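Local coordinates for protein putative streptothricin acetyltransferase (PDB 3PP9) that binds acetyl coenzyme A and, as a member of the GNAT family, probably transfers the acetyl group to streptothricin-type antibiotics, at residues N14-F19 with V66-I71; A30-S35 with N144-C149; M138-N143 with A178-L183. All blocks are in the same frame, centred on the assembly; numbering follows the deposited sequence.

Contact 3 belongs to the buried core of the fold, contact 2 is partly buried beside it, and contact 1 lies at the surface, its centre about 26 Å from that of contact 3. Contacts 2 and 3 touch, share the chain that runs from strand 136-142 into helix 146-154, and both meet acetyl coenzyme A. Their chemistry differs nonetheless: backbone hydrogen bonds knit the two strands of contact 3, whereas contact 2 packs strand 25-36 on a helix start through aliphatic side chains, a cysteine sulfur and a water. Contact 1 joins two loops through a ring stack and a leucine, with no hydrogen bond between its two segments, and stays clear of the cofactor.

Contact 1. Residues N14-F19 with V66-I71; sequences NDLDNF and VYNEYI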
loop_
_atom_site.group_PDB
_atom_site.type_symbol
_atom_site.label_atom_id
_atom_site.label_comp_id
_atom_site.label_asym_id
_atom_site.label_seq_id
_atom_site.Cartn_x
_atom_site.Cartn_y
_atom_site.Cartn_z
ATOM N N ASN A 14 27.178 -12.185 10.956
ATOM C CA ASN A 14 27.993 -13.359 10.701
ATOM C C ASN A 14 27.266 -14.469 9.894
ATOM O O ASN A 14 27.906 -15.399 9.418
ATOM C CB ASN A 14 28.641 -13.860 12.023
ATOM C CG ASN A 14 29.670 -12.851 12.635
ATOM O OD1 ASN A 14 30.042 -12.963 13.821
ATOM N ND2 ASN A 14 30.108 -11.870 11.843
ATOM N N ASP A 15 25.944 -14.367 9.716
ATOM C CA ASP A 15 25.185 -15.332 8.919
ATOM C C ASP A 15 25.162 -14.976 7.436
ATOM O O ASP A 15 24.843 -15.819 6.606
ATOM C CB ASP A 15 23.693 -15.352 9.341
ATOM C CG ASP A 15 23.478 -15.803 10.773
ATOM O OD1 ASP A 15 24.199 -16.713 11.236
ATOM O OD2 ASP A 15 22.522 -15.287 11.417
ATOM N N LEU A 16 25.463 -13.724 7.105
ATOM C CA LEU A 16 25.358 -13.251 5.709
ATOM C C LEU A 16 26.083 -14.034 4.618
ATOM O O LEU A 16 25.585 -14.127 3.496
ATOM C CB LEU A 16 25.693 -11.752 5.622
ATOM C CG LEU A 16 24.719 -10.845 6.387
ATOM C CD1 LEU A 16 25.193 -9.394 6.393
ATOM C CD2 LEU A 16 23.300 -10.966 5.805
ATOM N N ASP A 17 27.255 -14.581 4.934
ATOM C CA ASP A 17 28.023 -15.363 3.958
ATOM C C ASP A 17 27.699 -16.857 4.021
ATOM O O ASP A 17 28.025 -17.606 3.098
ATOM C CB ASP A 17 29.524 -15.146 4.154
ATOM C CG ASP A 17 29.953 -13.721 3.854
ATOM O OD1 ASP A 17 29.144 -12.960 3.277
ATOM O OD2 ASP A 17 31.106 -13.366 4.175
ATOM N N ASN A 18 27.054 -17.283 5.107
ATOM C CA ASN A 18 26.662 -18.682 5.301
ATOM C C ASN A 18 25.224 -18.848 4.821
ATOM O O ASN A 18 24.570 -19.873 5.080
ATOM C CB ASN A 18 26.652 -19.025 6.799
ATOM C CG ASN A 18 27.994 -18.795 7.480
ATOM O OD1 ASN A 18 29.046 -18.762 6.830
ATOM N ND2 ASN A 18 27.965 -18.664 8.812
ATOM N N PHE A 19 24.730 -17.840 4.114
ATOM C CA PHE A 19 23.371 -17.837 3.687
ATOM C C PHE A 19 23.311 -18.559 2.346
ATOM O O PHE A 19 23.858 -18.086 1.340
ATOM C CB PHE A 19 22.888 -16.393 3.608
ATOM C CG PHE A 19 21.452 -16.235 3.952
ATOM C CD1 PHE A 19 21.077 -15.567 5.107
ATOM C CD2 PHE A 19 20.473 -16.824 3.182
ATOM C CE1 PHE A 19 19.761 -15.435 5.435
ATOM C CE2 PHE A 19 19.158 -16.697 3.521
ATOM C CZ PHE A 19 18.800 -16.002 4.648
ATOM N N VAL A 66 17.707 -6.818 0.519
ATOM C CA VAL A 66 19.105 -6.839 0.957
ATOM C C VAL A 66 19.057 -7.168 2.446
ATOM O O VAL A 66 18.660 -6.325 3.251
ATOM C CB VAL A 66 19.784 -5.506 0.728
ATOM C CG1 VAL A 66 21.231 -5.545 1.238
ATOM C CG2 VAL A 66 19.753 -5.145 -0.756
ATOM N N TYR A 67 19.468 -8.384 2.804
ATOM C CA TYR A 67 19.381 -8.818 4.208
ATOM C C TYR A 67 20.054 -7.877 5.205
ATOM O O TYR A 67 19.538 -7.639 6.310
ATOM C CB TYR A 67 19.940 -10.237 4.435
ATOM C CG TYR A 67 19.423 -11.352 3.554
ATOM C CD1 TYR A 67 18.085 -11.482 3.256
ATOM C CD2 TYR A 67 20.285 -12.358 3.143
ATOM C CE1 TYR A 67 17.623 -12.550 2.476
ATOM C CE2 TYR A 67 19.848 -13.411 2.362
ATOM C CZ TYR A 67 18.529 -13.509 2.032
ATOM O OH TYR A 67 18.122 -14.582 1.264
ATOM N N ASN A 68 21.205 -7.318 4.838
ATOM C CA ASN A 68 21.946 -6.431 5.749
ATOM C C ASN A 68 21.149 -5.212 6.221
ATOM O O ASN A 68 21.433 -4.645 7.268
ATOM C CB ASN A 68 23.245 -5.979 5.066
ATOM C CG ASN A 68 24.210 -5.303 6.011
ATOM O OD1 ASN A 68 24.736 -4.225 5.721
ATOM N ND2 ASN A 68 24.451 -5.925 7.152
ATOM N N GLU A 69 20.155 -4.807 5.438
ATOM C CA GLU A 69 19.312 -3.664 5.787
ATOM C C GLU A 69 18.415 -3.945 6.974
ATOM O O GLU A 69 17.828 -3.019 7.532
ATOM C CB GLU A 69 18.400 -3.287 4.611
ATOM C CG GLU A 69 19.113 -2.828 3.368
ATOM C CD GLU A 69 18.155 -2.417 2.256
ATOM O OE1 GLU A 69 16.916 -2.492 2.438
ATOM O OE2 GLU A 69 18.646 -2.004 1.190
ATOM N N TYR A 70 18.321 -5.213 7.368
ATOM C CA TYR A 70 17.459 -5.652 8.466
ATOM C C TYR A 70 18.218 -6.040 9.706
ATOM O O TYR A 70 17.619 -6.495 10.667
ATOM C CB TYR A 70 16.557 -6.808 7.999
ATOM C CG TYR A 70 15.558 -6.353 6.969
ATOM C CD1 TYR A 70 15.916 -6.186 5.646
ATOM C CD2 TYR A 70 14.243 -6.085 7.323
ATOM C CE1 TYR A 70 14.997 -5.742 4.711
ATOM C CE2 TYR A 70 13.327 -5.641 6.390
ATOM C CZ TYR A 70 13.703 -5.478 5.096
ATOM O OH TYR A 70 12.790 -5.035 4.167
ATOM N N ILE A 71 19.529 -5.850 9.694
ATOM C CA ILE A 71 20.344 -6.182 10.856
ATOM C C ILE A 71 20.563 -4.940 11.703
ATOM O O ILE A 71 20.854 -3.860 11.177
ATOM C CB ILE A 71 21.687 -6.816 10.428
ATOM C CG1 ILE A 71 21.406 -8.151 9.749
ATOM C CG2 ILE A 71 22.591 -7.023 11.655
ATOM C CD1 ILE A 71 22.613 -8.891 9.209
#
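The two backbones come nearest at Leu16 and Tyr67, whose CA atoms are 7.6 Å apart, so side chains alone bridge the gap and no hydrogen bond crosses it. Residues 67-70 form a short 3-10 turn, in which Tyr70 N donates to Tyr67 O at 2.9 Å; Phe19, which meets it, lies in loop. The main contact is an offset stack of Phe19 on Tyr67, face to face, with ring centroids 4.1 Å apart and planes inclined by 28°. Tyr67 CE2 sits over the centre of the Phe19 ring, 3.3 Å above its plane. Tyr67 CG lies beside its own backbone N (chi1 -52°), which brings the ring out from the turn toward the loop. A tyrosine suits this partly exposed place: its ring face packs on Phe19 and its hydroxyl projects over Phe19 CE2. Leu16 fills the other side of the contact with its two branches. CD2 comes to the edge of the Tyr67 ring and lies 3.7 Å from Tyr67 CB; CD1 meets Ile71 CD1 tip to tip at 3.9 Å and runs across the amide of exposed Asn68. Phe19 also touches Ile87, and Tyr67 touches Ile78. The arrangement is a surface packing contact between the loop after strand 7-10 and the loop before strand 76-83, antiparallel neighbours in the GNAT sheet.

Contact 2. Residues A30-S35 with N144-C149; sequences ARLMLS and NNVAAC. With ACO (acetyl coenzyme *a), chain D.
Val146, in the first turn of helix 146-154, packs against Leu32 of strand 25-36; the helix is the one that follows strand 136-142 in this GNAT fold. The backbones come close just ahead of the helix, where the CA atoms of Arg31 and Asn144 are 4.2 Å apart. The tight part is largely aliphatic. Val146 holds CG1 anti to its backbone N (chi1 177°), which turns CG2 toward the strand, where it meets the methyl CB of Ala30 at 4.0 Å. In the conformer described for Leu32, CD1 lies 3.5 Å from the same Val146 CG2, while CD2 rests 3.9 Å from Cys149 SG. Aliphatic side chains suit this seam because they fill the space between strand and helix by shape. The other side is looser and wetter. Arg31 touches Asn144 through CB alone and carries its guanidinium away from the helix. A water lies 2.7 Å from Asn144 O and bonds only weakly to the backbone N atoms of Ala30 and Val146, bridging strand and helix start; the Asn144 amide itself turns to Tyr53. Asn145, whose CB points away from residues 30-35, is the N-cap. Its OD1 accepts from Ala148 N at 3.2 Å, the donor lying well above the amide plane. The same amide serves the cofactor: Asn145 ND2 donates to O5P, an amide oxygen of the pantetheine arm, over 3.0 Å and nearly straight at 170°.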
loop_
_atom_site.group_PDB
_atom_site.type_symbol
_atom_site.label_atom_id
_atom_site.label_comp_id
_atom_site.label_asym_id
_atom_site.label_seq_id
_atom_site.Cartn_x
_atom_site.Cartn_y
_atom_site.Cartn_z
ATOM N N ALA A 30 -3.767 -22.125 -9.664
ATOM C CA ALA A 30 -5.102 -21.603 -9.504
ATOM C C ALA A 30 -5.016 -20.164 -9.076
ATOM O O ALA A 30 -3.930 -19.641 -8.843
ATOM C CB ALA A 30 -5.823 -22.404 -8.427
ATOM N N ARG A 31 -6.171 -19.522 -8.986
ATOM C CA ARG A 31 -6.216 -18.139 -8.545
ATOM C C ARG A 31 -7.476 -17.884 -7.768
ATOM O O ARG A 31 -8.491 -18.569 -7.952
ATOM C CB ARG A 31 -6.147 -17.152 -9.718
ATOM C CG ARG A 31 -7.298 -17.222 -10.724
ATOM C CD ARG A 31 -7.201 -16.112 -11.756
ATOM N NE ARG A 31 -8.267 -16.195 -12.757
ATOM C CZ ARG A 31 -8.566 -15.243 -13.645
ATOM N NH1 ARG A 31 -7.924 -14.075 -13.660
ATOM N NH2 ARG A 31 -9.553 -15.442 -14.510
ATOM N N LEU A 32 -7.388 -16.944 -6.829
ATOM C CA LEU A 32 -8.548 -16.540 -6.045
ATOM C C LEU A 32 -9.419 -15.585 -6.840
ATOM O O LEU A 32 -8.931 -14.719 -7.576
ATOM C CB LEU A 32 -8.180 -15.906 -4.697
ATOM C CG LEU A 32 -7.975 -16.795 -3.457
ATOM C CD1 LEU A 32 -6.912 -17.839 -3.571
ATOM C CD2 LEU A 32 -7.698 -15.929 -2.235
HETATM N N MSE A 33 -10.722 -15.783 -6.692
HETATM C CA MSE A 33 -11.728 -14.970 -7.352
HETATM C C MSE A 33 -12.395 -14.260 -6.197
HETATM O O MSE A 33 -12.966 -14.917 -5.341
HETATM C CB MSE A 33 -12.758 -15.857 -8.045
HETATM C CG MSE A 33 -12.159 -16.890 -8.970
HETATM SE SE MSE A 33 -11.166 -16.078 -10.413
HETATM C CE MSE A 33 -12.606 -15.145 -11.344
ATOM N N LEU A 34 -12.298 -12.936 -6.133
ATOM C CA LEU A 34 -12.889 -12.215 -5.010
ATOM C C LEU A 34 -14.304 -11.696 -5.152
ATOM O O LEU A 34 -14.780 -11.395 -6.253
ATOM C CB LEU A 34 -11.967 -11.024 -4.698
ATOM C CG LEU A 34 -10.513 -11.378 -4.393
ATOM C CD1 LEU A 34 -9.688 -10.125 -4.301
ATOM C CD2 LEU A 34 -10.386 -12.193 -3.130
ATOM N N SER A 35 -14.992 -11.638 -4.012
ATOM C CA SER A 35 -16.343 -11.102 -3.950
ATOM C C SER A 35 -16.481 -10.351 -2.630
ATOM O O SER A 35 -15.704 -10.565 -1.688
ATOM C CB SER A 35 -17.412 -12.187 -4.071
ATOM O OG SER A 35 -17.309 -13.124 -3.017
ATOM N N ASN A 144 -2.851 -15.127 -7.434
ATOM C CA ASN A 144 -2.403 -16.362 -8.047
ATOM C C ASN A 144 -1.505 -17.192 -7.142
ATOM O O ASN A 144 -1.010 -18.226 -7.592
ATOM C CB ASN A 144 -1.719 -16.118 -9.410
ATOM C CG ASN A 144 -0.437 -15.334 -9.310
ATOM O OD1 ASN A 144 -0.073 -14.837 -8.252
ATOM N ND2 ASN A 144 0.282 -15.232 -10.438
ATOM N N ASN A 145 -1.272 -16.758 -5.896
ATOM C CA ASN A 145 -0.464 -17.538 -4.960
ATOM C C ASN A 145 -1.426 -18.183 -3.963
ATOM O O ASN A 145 -1.502 -17.796 -2.805
ATOM C CB ASN A 145 0.570 -16.657 -4.276
ATOM C CG ASN A 145 1.616 -17.444 -3.534
ATOM O OD1 ASN A 145 1.486 -18.662 -3.343
ATOM N ND2 ASN A 145 2.701 -16.751 -3.141
ATOM N N VAL A 146 -2.177 -19.166 -4.449
ATOM C CA VAL A 146 -3.168 -19.856 -3.630
ATOM C C VAL A 146 -2.512 -20.596 -2.458
ATOM O O VAL A 146 -3.058 -20.600 -1.350
ATOM C CB VAL A 146 -4.102 -20.754 -4.488
ATOM C CG1 VAL A 146 -5.087 -21.532 -3.604
ATOM C CG2 VAL A 146 -4.863 -19.892 -5.506
ATOM N N ALA A 147 -1.315 -21.135 -2.658
ATOM C CA ALA A 147 -0.617 -21.843 -1.578
ATOM C C ALA A 147 -0.415 -20.889 -0.410
ATOM O O ALA A 147 -0.701 -21.225 0.737
ATOM C CB ALA A 147 0.744 -22.348 -2.039
ATOM N N ALA A 148 0.095 -19.696 -0.700
ATOM C CA ALA A 148 0.330 -18.685 0.338
ATOM C C ALA A 148 -0.987 -18.230 0.974
ATOM O O ALA A 148 -1.077 -18.067 2.201
ATOM C CB ALA A 148 1.074 -17.490 -0.234
ATOM N N CYS A 149 -1.999 -18.016 0.152
ATOM C CA CYS A 149 -3.303 -17.593 0.689
ATOM C C CYS A 149 -3.849 -18.617 1.691
ATOM O O CYS A 149 -4.287 -18.250 2.785
ATOM C CB CYS A 149 -4.304 -17.317 -0.421
ATOM S SG CYS A 149 -3.890 -15.836 -1.421
HETATM N N1A ACO D . -1.938 -25.398 0.226
HETATM C C2A ACO D . -2.802 -25.496 1.254
HETATM N N3A ACO D . -2.437 -25.339 2.536
HETATM C C4A ACO D . -1.142 -25.067 2.841
HETATM C C5A ACO D . -0.152 -24.968 1.766
HETATM C C6A ACO D . -0.621 -25.162 0.397
HETATM N N6A ACO D . 0.261 -25.075 -0.617
HETATM N N7A ACO D . 1.034 -24.712 2.330
HETATM C C8A ACO D . 0.831 -24.654 3.666
HETATM N N9A ACO D . -0.466 -24.857 3.964
HETATM C C1B ACO D . -1.076 -24.933 5.301
HETATM C C2B ACO D . -0.604 -26.243 5.935
HETATM O O2B ACO D . -1.374 -27.401 5.585
HETATM C C3B ACO D . -0.656 -25.942 7.409
HETATM O O3B ACO D . -1.973 -26.191 7.883
HETATM P P3B ACO D . -2.273 -26.893 9.297
HETATM O O7A ACO D . -1.690 -25.944 10.323
HETATM O O8A ACO D . -1.559 -28.216 9.185
HETATM O O9A ACO D . -3.786 -26.965 9.286
HETATM C C4B ACO D . -0.361 -24.457 7.481
HETATM O O4B ACO D . -0.663 -23.902 6.191
HETATM C C5B ACO D . 1.095 -24.201 7.853
HETATM O O5B ACO D . 1.919 -24.630 6.766
HETATM P P1A ACO D . 3.508 -24.749 6.938
HETATM O O1A ACO D . 3.933 -26.174 6.670
HETATM O O2A ACO D . 3.859 -24.108 8.249
HETATM O O3A ACO D . 3.974 -23.800 5.714
HETATM P P2A ACO D . 5.369 -23.849 4.941
HETATM O O4A ACO D . 5.118 -24.711 3.737
HETATM O O5A ACO D . 6.528 -24.171 5.844
HETATM O O6A ACO D . 5.580 -22.309 4.499
HETATM C CBP ACO D . 5.216 -20.693 2.757
HETATM C CCP ACO D . 4.573 -21.584 3.812
HETATM C CDP ACO D . 4.136 -19.825 2.126
HETATM C CEP ACO D . 6.278 -19.815 3.414
HETATM C CAP ACO D . 5.886 -21.558 1.682
HETATM O OAP ACO D . 4.862 -22.227 0.898
HETATM C C9P ACO D . 6.737 -20.785 0.715
HETATM O O9P ACO D . 7.857 -20.440 1.000
HETATM N N8P ACO D . 6.235 -20.488 -0.490
HETATM C C7P ACO D . 7.002 -19.792 -1.527
HETATM C C6P ACO D . 7.296 -18.352 -1.199
HETATM C C5P ACO D . 6.000 -17.630 -0.960
HETATM O O5P ACO D . 5.025 -17.820 -1.663
HETATM N N4P ACO D . 5.971 -16.786 0.048
HETATM C C3P ACO D . 4.806 -16.000 0.412
HETATM C C2P ACO D . 4.775 -14.801 -0.535
HETATM S S1P ACO D . 3.775 -13.473 0.104
HETATM C C ACO D . 4.799 -12.760 1.243
HETATM O O ACO D . 5.902 -13.218 1.452
HETATM C CH3 ACO D . 4.315 -11.570 1.997
HETATM O O HOH W 1 -1.678 -20.869 -7.270
#

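Contact 3. Residues M138-N143 with A178-L183; sequences MLETQN and AIYWYL. With K (potassium ion), chain F; ACO (acetyl coenzyme *a), chain D.
Antiparallel strands 138-142 and 178-183, their axes 4.6 Å apart at closest and their directions 150° apart, join Leu139 to Trp181 and Thr141 to Ile179 as hydrogen-bonded pairs. The closest of their four bonds, Ile179 N to Thr141 O, is 2.8 Å long and almost straight. On the face toward helix 146-154, Leu139 CD2 meets Trp181 CD1 at 3.8 Å. In the conformer described, the methyl CG2 of Thr141 stands 3.3 Å from Trp181 NE1, a buried N-H with no partner in the model, and OG1, anti to the backbone N (chi1 -173°), turns from the tryptophan and binds the potassium ion at 3.0 Å; a threonine can serve both. On the other face, in the conformer described, Glu140 CG approaches Tyr180 CE1 obliquely; its carboxylate hydrogen-bonds Tyr167 through OE2 and, through OE1, a water that also binds the potassium. Selenomethionine Met138 runs alongside Tyr182 in a Met-aromatic contact, while the Tyr182 hydroxyl bonds Asp163 of the second subunit. Acetyl coenzyme A places its methyl CH3 3.5 Å from Glu140 O. Strand 136-142 thus walls the acetyl site and, with parallel strand 101-108, forms the cleft in which GNAT enzymes hold their cofactor.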
loop_
_atom_site.group_PDB
_atom_site.type_symbol
_atom_site.label_atom_id
_atom_site.label_comp_id
_atom_site.label_asym_id
_atom_site.label_seq_id
_atom_site.Cartn_x
_atom_site.Cartn_y
_atom_site.Cartn_z
HETATM N N MSE A 138 0.373 -7.909 9.096
HETATM C CA MSE A 138 -0.297 -7.875 7.792
HETATM C C MSE A 138 0.691 -8.129 6.688
HETATM O O MSE A 138 1.905 -8.105 6.904
HETATM C CB MSE A 138 -0.929 -6.519 7.545
HETATM C CG MSE A 138 0.099 -5.418 7.564
HETATM SE SE MSE A 138 -0.594 -3.647 7.270
HETATM C CE MSE A 138 -0.953 -3.584 5.459
ATOM N N LEU A 139 0.155 -8.351 5.490
ATOM C CA LEU A 139 0.998 -8.588 4.327
ATOM C C LEU A 139 0.163 -8.500 3.066
ATOM O O LEU A 139 -1.050 -8.346 3.122
ATOM C CB LEU A 139 1.696 -9.954 4.435
ATOM C CG LEU A 139 0.924 -11.281 4.479
ATOM C CD1 LEU A 139 0.116 -11.463 5.720
ATOM C CD2 LEU A 139 0.094 -11.569 3.218
ATOM N N GLU A 140 0.856 -8.480 1.929
ATOM C CA GLU A 140 0.225 -8.461 0.621
ATOM C C GLU A 140 0.730 -9.664 -0.124
ATOM O O GLU A 140 1.895 -10.052 0.019
ATOM C CB GLU A 140 0.597 -7.211 -0.185
ATOM C CG GLU A 140 0.001 -7.146 -1.609
ATOM C CD GLU A 140 0.678 -8.045 -2.671
ATOM O OE1 GLU A 140 1.714 -8.690 -2.395
ATOM O OE2 GLU A 140 0.176 -8.071 -3.813
ATOM N N THR A 141 -0.167 -10.276 -0.877
ATOM C CA THR A 141 0.174 -11.398 -1.722
ATOM C C THR A 141 -0.668 -11.188 -2.995
ATOM O O THR A 141 -1.427 -10.219 -3.079
ATOM C CB THR A 141 0.045 -12.785 -0.980
ATOM O OG1 THR A 141 0.560 -13.851 -1.811
ATOM C CG2 THR A 141 -1.378 -13.062 -0.539
ATOM N N GLN A 142 -0.440 -12.008 -4.024
ATOM C CA GLN A 142 -1.165 -11.922 -5.300
ATOM C C GLN A 142 -2.208 -13.036 -5.270
ATOM O O GLN A 142 -1.995 -14.077 -4.628
ATOM C CB GLN A 142 -0.273 -12.120 -6.517
ATOM C CG GLN A 142 0.754 -11.034 -6.732
ATOM C CD GLN A 142 1.498 -11.165 -8.057
ATOM O OE1 GLN A 142 0.964 -11.668 -9.049
ATOM N NE2 GLN A 142 2.730 -10.673 -8.085
ATOM N N ASN A 143 -3.302 -12.836 -6.001
ATOM C CA ASN A 143 -4.388 -13.797 -6.049
ATOM C C ASN A 143 -3.987 -15.104 -6.739
ATOM O O ASN A 143 -4.689 -16.081 -6.609
ATOM C CB ASN A 143 -5.660 -13.234 -6.683
ATOM C CG ASN A 143 -5.519 -12.991 -8.155
ATOM O OD1 ASN A 143 -4.474 -12.540 -8.618
ATOM N ND2 ASN A 143 -6.596 -13.233 -8.911
ATOM N N ALA A 178 -3.902 -7.797 -6.146
ATOM C CA ALA A 178 -3.234 -7.758 -4.847
ATOM C C ALA A 178 -4.273 -8.047 -3.778
ATOM O O ALA A 178 -5.394 -7.521 -3.835
ATOM C CB ALA A 178 -2.644 -6.358 -4.594
ATOM N N ILE A 179 -3.914 -8.889 -2.811
ATOM C CA ILE A 179 -4.785 -9.244 -1.705
ATOM C C ILE A 179 -4.054 -8.883 -0.412
ATOM O O ILE A 179 -2.897 -9.258 -0.217
ATOM C CB ILE A 179 -5.172 -10.732 -1.689
ATOM C CG1 ILE A 179 -5.823 -11.126 -3.018
ATOM C CG2 ILE A 179 -6.116 -11.014 -0.525
ATOM C CD1 ILE A 179 -6.246 -12.595 -3.093
ATOM N N TYR A 180 -4.733 -8.148 0.453
ATOM C CA TYR A 180 -4.146 -7.709 1.738
ATOM C C TYR A 180 -4.734 -8.523 2.905
ATOM O O TYR A 180 -5.949 -8.549 3.100
ATOM C CB TYR A 180 -4.334 -6.202 1.875
ATOM C CG TYR A 180 -3.734 -5.513 0.672
ATOM C CD1 TYR A 180 -2.394 -5.198 0.622
ATOM C CD2 TYR A 180 -4.518 -5.227 -0.433
ATOM C CE1 TYR A 180 -1.849 -4.580 -0.515
ATOM C CE2 TYR A 180 -3.985 -4.614 -1.552
ATOM C CZ TYR A 180 -2.664 -4.307 -1.590
ATOM O OH TYR A 180 -2.178 -3.697 -2.728
ATOM N N TRP A 181 -3.846 -9.188 3.647
ATOM C CA TRP A 181 -4.219 -10.089 4.739
ATOM C C TRP A 181 -3.801 -9.502 6.059
ATOM O O TRP A 181 -2.725 -8.919 6.156
ATOM C CB TRP A 181 -3.536 -11.445 4.561
ATOM C CG TRP A 181 -3.972 -12.248 3.369
ATOM C CD1 TRP A 181 -3.479 -12.164 2.099
ATOM C CD2 TRP A 181 -4.945 -13.298 3.357
ATOM N NE1 TRP A 181 -4.101 -13.094 1.293
ATOM C CE2 TRP A 181 -5.000 -13.804 2.041
ATOM C CE3 TRP A 181 -5.779 -13.856 4.328
ATOM C CZ2 TRP A 181 -5.874 -14.831 1.679
ATOM C CZ3 TRP A 181 -6.626 -14.875 3.977
ATOM C CH2 TRP A 181 -6.671 -15.357 2.650
ATOM N N TYR A 182 -4.648 -9.715 7.065
ATOM C CA TYR A 182 -4.471 -9.169 8.397
ATOM C C TYR A 182 -4.719 -10.151 9.517
ATOM O O TYR A 182 -5.657 -10.928 9.458
ATOM C CB TYR A 182 -5.502 -8.030 8.589
ATOM C CG TYR A 182 -5.269 -6.882 7.635
ATOM C CD1 TYR A 182 -4.499 -5.790 8.000
ATOM C CD2 TYR A 182 -5.769 -6.917 6.341
ATOM C CE1 TYR A 182 -4.234 -4.761 7.094
ATOM C CE2 TYR A 182 -5.502 -5.889 5.438
ATOM C CZ TYR A 182 -4.771 -4.803 5.835
ATOM O OH TYR A 182 -4.490 -3.817 4.906
ATOM N N LEU A 183 -3.886 -10.075 10.546
ATOM C CA LEU A 183 -4.058 -10.891 11.756
ATOM C C LEU A 183 -3.995 -9.897 12.900
ATOM O O LEU A 183 -2.932 -9.362 13.182
ATOM C CB LEU A 183 -2.967 -11.928 11.933
ATOM C CG LEU A 183 -3.061 -12.840 13.165
ATOM C CD1 LEU A 183 -4.294 -13.687 13.098
ATOM C CD2 LEU A 183 -1.845 -13.733 13.233
HETATM K K K F . 2.588 -13.556 -3.944
HETATM N N1A ACO D . -1.938 -25.398 0.226
HETATM C C2A ACO D . -2.802 -25.496 1.254
HETATM N N3A ACO D . -2.437 -25.339 2.536
HETATM C C4A ACO D . -1.142 -25.067 2.841
HETATM C C5A ACO D . -0.152 -24.968 1.766
HETATM C C6A ACO D . -0.621 -25.162 0.397
HETATM N N6A ACO D . 0.261 -25.075 -0.617
HETATM N N7A ACO D . 1.034 -24.712 2.330
HETATM C C8A ACO D . 0.831 -24.654 3.666
HETATM N N9A ACO D . -0.466 -24.857 3.964
HETATM C C1B ACO D . -1.076 -24.933 5.301
HETATM C C2B ACO D . -0.604 -26.243 5.935
HETATM O O2B ACO D . -1.374 -27.401 5.585
HETATM C C3B ACO D . -0.656 -25.942 7.409
HETATM O O3B ACO D . -1.973 -26.191 7.883
HETATM P P3B ACO D . -2.273 -26.893 9.297
HETATM O O7A ACO D . -1.690 -25.944 10.323
HETATM O O8A ACO D . -1.559 -28.216 9.185
HETATM O O9A ACO D . -3.786 -26.965 9.286
HETATM C C4B ACO D . -0.361 -24.457 7.481
HETATM O O4B ACO D . -0.663 -23.902 6.191
HETATM C C5B ACO D . 1.095 -24.201 7.853
HETATM O O5B ACO D . 1.919 -24.630 6.766
HETATM P P1A ACO D . 3.508 -24.749 6.938
HETATM O O1A ACO D . 3.933 -26.174 6.670
HETATM O O2A ACO D . 3.859 -24.108 8.249
HETATM O O3A ACO D . 3.974 -23.800 5.714
HETATM P P2A ACO D . 5.369 -23.849 4.941
HETATM O O4A ACO D . 5.118 -24.711 3.737
HETATM O O5A ACO D . 6.528 -24.171 5.844
HETATM O O6A ACO D . 5.580 -22.309 4.499
HETATM C CBP ACO D . 5.216 -20.693 2.757
HETATM C CCP ACO D . 4.573 -21.584 3.812
HETATM C CDP ACO D . 4.136 -19.825 2.126
HETATM C CEP ACO D . 6.278 -19.815 3.414
HETATM C CAP ACO D . 5.886 -21.558 1.682
HETATM O OAP ACO D . 4.862 -22.227 0.898
HETATM C C9P ACO D . 6.737 -20.785 0.715
HETATM O O9P ACO D . 7.857 -20.440 1.000
HETATM N N8P ACO D . 6.235 -20.488 -0.490
HETATM C C7P ACO D . 7.002 -19.792 -1.527
HETATM C C6P ACO D . 7.296 -18.352 -1.199
HETATM C C5P ACO D . 6.000 -17.630 -0.960
HETATM O O5P ACO D . 5.025 -17.820 -1.663
HETATM N N4P ACO D . 5.971 -16.786 0.048
HETATM C C3P ACO D . 4.806 -16.000 0.412
HETATM C C2P ACO D . 4.775 -14.801 -0.535
HETATM S S1P ACO D . 3.775 -13.473 0.104
HETATM C C ACO D . 4.799 -12.760 1.243
HETATM O O ACO D . 5.902 -13.218 1.452
HETATM C CH3 ACO D . 4.315 -11.570 1.997
HETATM O O HOH W 2 2.732 -10.617 -4.075
HETATM O O HOH W 3 2.332 -14.631 -7.082
#